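Local coordinates for protein NADH:ubiquinone oxidoreductase, Na translocating, C subunit (Parabacteroides distasonis, PDB 3LWX) that is the C subunit of a sodium-translocating, membrane-bound oxidoreductase complex and carries a domain of the FMN-binding family, at residues 114-119 against 181-186. Sequence-based numbering, arbitrary orientation. Where two conformers were deposited one is given.
Sequences ADFSHQ and DEMLFN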
ATOM      1  N   ALA A 114       5.477  -3.869  -1.477  1.00  6.04           N
ATOM      2  CA  ALA A 114       4.080  -3.917  -1.093  1.00  6.50           C
ATOM      3  C   ALA A 114       3.933  -4.607   0.252  1.00  6.18           C
ATOM      4  O   ALA A 114       4.772  -5.434   0.629  1.00  7.38           O
ATOM      5  CB  ALA A 114       3.284  -4.680  -2.147  1.00  8.01           C
ATOM      6  N   ASP A 115       2.845  -4.283   0.943  1.00  6.20           N
ATOM      7  CA  ASP A 115       2.480  -4.919   2.208  1.00  5.85           C
ATOM      8  C   ASP A 115       0.965  -4.971   2.267  1.00  6.47           C
ATOM      9  O   ASP A 115       0.313  -3.965   1.980  1.00  6.99           O
ATOM     10  CB  ASP A 115       3.000  -4.129   3.409  1.00  6.97           C
ATOM     11  CG  ASP A 115       2.852  -4.885   4.717  1.00  6.54           C
ATOM     12  OD1 ASP A 115       3.509  -5.944   4.824  1.00  8.03           O
ATOM     13  OD2 ASP A 115       2.120  -4.421   5.615  1.00  8.26           O
ATOM     14  N   PHE A 116       0.413  -6.112   2.681  1.00  6.09           N
ATOM     15  CA  PHE A 116      -1.030  -6.268   2.788  1.00  6.11           C
ATOM     16  C   PHE A 116      -1.399  -6.758   4.178  1.00  6.88           C
ATOM     17  O   PHE A 116      -0.737  -7.646   4.723  1.00  7.82           O
ATOM     18  CB  PHE A 116      -1.567  -7.242   1.726  1.00  6.86           C
ATOM     19  CG  PHE A 116      -1.216  -6.843   0.315  1.00  6.76           C
ATOM     20  CD1 PHE A 116      -1.926  -5.862  -0.348  1.00  8.81           C
ATOM     21  CD2 PHE A 116      -0.157  -7.427  -0.340  1.00  8.11           C
ATOM     22  CE1 PHE A 116      -1.594  -5.479  -1.632  1.00  8.91           C
ATOM     23  CE2 PHE A 116       0.183  -7.037  -1.622  1.00  9.12           C
ATOM     24  CZ  PHE A 116      -0.535  -6.072  -2.257  1.00  8.15           C
ATOM     25  N   SER A 117      -2.521  -6.242   4.665  1.00  6.95           N
ATOM     26  CA  SER A 117      -3.037  -6.549   5.976  1.00  7.15           C
ATOM     27  C   SER A 117      -4.531  -6.840   5.915  1.00  7.45           C
ATOM     28  O   SER A 117      -5.215  -6.537   4.937  1.00  7.51           O
ATOM     29  CB  SER A 117      -2.801  -5.388   6.935  1.00  8.08           C
ATOM     30  OG  SER A 117      -1.419  -5.174   7.161  1.00  8.74           O
ATOM     31  N   HIS A 118      -5.048  -7.404   6.999  1.00  7.81           N
ATOM     32  CA  HIS A 118      -6.455  -7.763   7.064  1.00  7.85           C
ATOM     33  C   HIS A 118      -6.903  -7.876   8.508  1.00  8.72           C
ATOM     34  O   HIS A 118      -6.107  -8.088   9.425  1.00  9.55           O
ATOM     35  CB  HIS A 118      -6.707  -9.096   6.356  1.00  7.83           C
ATOM     36  CG  HIS A 118      -5.945 -10.219   6.968  1.00  8.15           C
ATOM     37  ND1 HIS A 118      -6.469 -11.017   7.963  1.00  8.72           N
ATOM     38  CD2 HIS A 118      -4.648 -10.590   6.815  1.00  9.52           C
ATOM     39  CE1 HIS A 118      -5.533 -11.858   8.362  1.00  9.25           C
ATOM     40  NE2 HIS A 118      -4.417 -11.617   7.691  1.00 10.28           N
ATOM     41  N   GLN A 119      -8.203  -7.749   8.690  1.00  8.97           N
ATOM     42  CA  GLN A 119      -8.823  -7.827  10.008  0.67 10.70           C
ATOM     43  C   GLN A 119      -9.082  -9.237  10.489  1.00 10.65           C
ATOM     44  O   GLN A 119      -8.906  -9.528  11.666  1.00 12.85           O
ATOM     45  CB  GLN A 119     -10.155  -7.069   9.960  0.67 12.08           C
ATOM     46  CG  GLN A 119     -10.969  -7.008  11.268  0.67 15.32           C
ATOM     47  CD  GLN A 119     -11.941  -8.180  11.539  0.67 20.02           C
ATOM     48  OE1 GLN A 119     -12.307  -8.416  12.692  0.67 28.29           O
ATOM     49  NE2 GLN A 119     -12.371  -8.889  10.494  0.67 21.44           N
ATOM     50  N   ASP A 181      -7.100  -7.627  -5.659  1.00  6.74           N
ATOM     51  CA  ASP A 181      -7.126  -7.082  -7.017  1.00  6.91           C
ATOM     52  C   ASP A 181      -8.006  -5.815  -7.056  1.00  6.58           C
ATOM     53  O   ASP A 181      -7.611  -4.744  -7.568  1.00  6.90           O
ATOM     54  CB  ASP A 181      -7.653  -8.178  -7.950  1.00  7.70           C
ATOM     55  CG  ASP A 181      -7.540  -7.846  -9.436  1.00  8.18           C
ATOM     56  OD1 ASP A 181      -7.606  -6.677  -9.827  1.00 12.55           O
ATOM     57  OD2 ASP A 181      -7.351  -8.789 -10.214  1.00 10.03           O
ATOM     58  N   GLU A 182      -9.209  -5.927  -6.515  1.00  6.68           N
ATOM     59  CA  GLU A 182     -10.146  -4.812  -6.492  1.00  6.76           C
ATOM     60  C   GLU A 182      -9.632  -3.667  -5.628  1.00  6.79           C
ATOM     61  O   GLU A 182      -9.766  -2.503  -5.997  1.00  7.23           O
ATOM     62  CB  GLU A 182     -11.487  -5.339  -6.015  1.00  7.45           C
ATOM     63  CG  GLU A 182     -12.114  -6.278  -7.042  1.00  9.29           C
ATOM     64  CD  GLU A 182     -13.227  -7.155  -6.530  1.00 11.87           C
ATOM     65  OE1 GLU A 182     -13.616  -7.032  -5.359  1.00 12.26           O
ATOM     66  OE2 GLU A 182     -13.697  -7.992  -7.311  1.00 17.30           O
HETATM   67  N   MSE A 183      -9.052  -3.997  -4.477  1.00  6.95           N
HETATM   68  CA  MSE A 183      -8.477  -2.998  -3.581  1.00  6.92           C
HETATM   69  C   MSE A 183      -7.399  -2.192  -4.283  1.00  6.42           C
HETATM   70  O   MSE A 183      -7.345  -0.965  -4.155  1.00  6.60           O
HETATM   71  CB  MSE A 183      -7.882  -3.670  -2.335  1.00  7.00           C
HETATM   72  CG  MSE A 183      -7.021  -2.742  -1.498  1.00  7.82           C
HETATM   73 SE   MSE A 183      -6.652  -3.407   0.259  0.75  9.57          SE
HETATM   74  CE  MSE A 183      -5.562  -4.898  -0.206  1.00 11.73           C
ATOM     75  N   LEU A 184      -6.515  -2.869  -5.003  1.00  6.56           N
ATOM     76  CA  LEU A 184      -5.461  -2.177  -5.723  1.00  6.91           C
ATOM     77  C   LEU A 184      -6.053  -1.237  -6.769  1.00  6.25           C
ATOM     78  O   LEU A 184      -5.679  -0.064  -6.848  1.00  7.12           O
ATOM     79  CB  LEU A 184      -4.522  -3.198  -6.381  1.00  7.38           C
ATOM     80  CG  LEU A 184      -3.552  -3.915  -5.459  1.00  9.00           C
ATOM     81  CD1 LEU A 184      -3.043  -5.198  -6.097  1.00 11.21           C
ATOM     82  CD2 LEU A 184      -2.413  -2.973  -5.082  1.00 10.03           C
ATOM     83  N   PHE A 185      -6.957  -1.752  -7.584  1.00  6.56           N
ATOM     84  CA  PHE A 185      -7.520  -0.910  -8.633  1.00  7.36           C
ATOM     85  C   PHE A 185      -8.260   0.287  -8.062  1.00  6.98           C
ATOM     86  O   PHE A 185      -8.066   1.427  -8.485  1.00  7.54           O
ATOM     87  CB  PHE A 185      -8.440  -1.742  -9.538  1.00  8.04           C
ATOM     88  CG  PHE A 185      -9.040  -0.954 -10.666  1.00  8.53           C
ATOM     89  CD1 PHE A 185     -10.238  -0.279 -10.493  1.00  9.82           C
ATOM     90  CD2 PHE A 185      -8.409  -0.874 -11.901  1.00 10.52           C
ATOM     91  CE1 PHE A 185     -10.792   0.460 -11.524  1.00 12.17           C
ATOM     92  CE2 PHE A 185      -8.952  -0.139 -12.934  1.00 12.12           C
ATOM     93  CZ  PHE A 185     -10.143   0.525 -12.751  1.00 11.89           C
ATOM     94  N   ASN A 186      -9.149   0.023  -7.103  1.00  6.67           N
ATOM     95  CA  ASN A 186      -9.987   1.090  -6.552  1.00  7.00           C
ATOM     96  C   ASN A 186      -9.176   2.097  -5.745  1.00  6.98           C
ATOM     97  O   ASN A 186      -9.408   3.297  -5.828  1.00  8.57           O
ATOM     98  CB  ASN A 186     -11.093   0.495  -5.687  1.00  7.21           C
ATOM     99  CG  ASN A 186     -12.132  -0.255  -6.486  1.00  7.48           C
ATOM    100  OD1 ASN A 186     -12.415   0.084  -7.637  1.00  8.47           O
ATOM    101  ND2 ASN A 186     -12.740  -1.264  -5.858  1.00  8.32           N
TER
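Phe116 and the selenomethionine at Met183 meet through one close approach, CD1 of the ring to the terminal CE at 3.8 Å, and a second, looser touch comes from Leu184, whose CD2 lies 4.3 Å from Phe116 CE1. The methyl of Met183 approaches the ring obliquely, whereas CD2 of Leu184 sits near the ring plane, at its edge. Both approaches are apolar, and no hydrogen bond joins the segments. The backbones stay well apart, with 10.3 Å between the CA atoms of Phe116 and Met183, the nearest such pair, which leaves side chains to bridge the gap. Met183 does so with CG anti to its backbone N (chi1 168°) and chi2 also extended; the bend at chi3 (67°) then turns CE off the line of the chain and brings it to the ring. The first bond of the Leu184 side chain aims neither at the strand nor away from it, but CD2 at its end comes closer. The tight point is the approach of Met183 CE to Phe116 CD1; all three touching side chains are buried, Leu184 being the looser member, and the summed buried surface is just 128 Å². Other residues complete the cluster: Leu89 of strand 82-92 touches all three, while Phe134 and Phe138 meet the Phe116 ring with their planes inclined to it. The loose side is the solvent-facing part of the helix, where Glu182, Phe185 and Asn186 are exposed and do not touch 114-119; at the strand end, Gln119 is likewise exposed. Strand 111-118 is an outermost strand of the antiparallel sheet within this chain, and its Phe116 points toward helix 174-196, which packs through Met183 and Leu184. This is a helix-on-sheet hydrophobic core, here within the FMN-binding family domain.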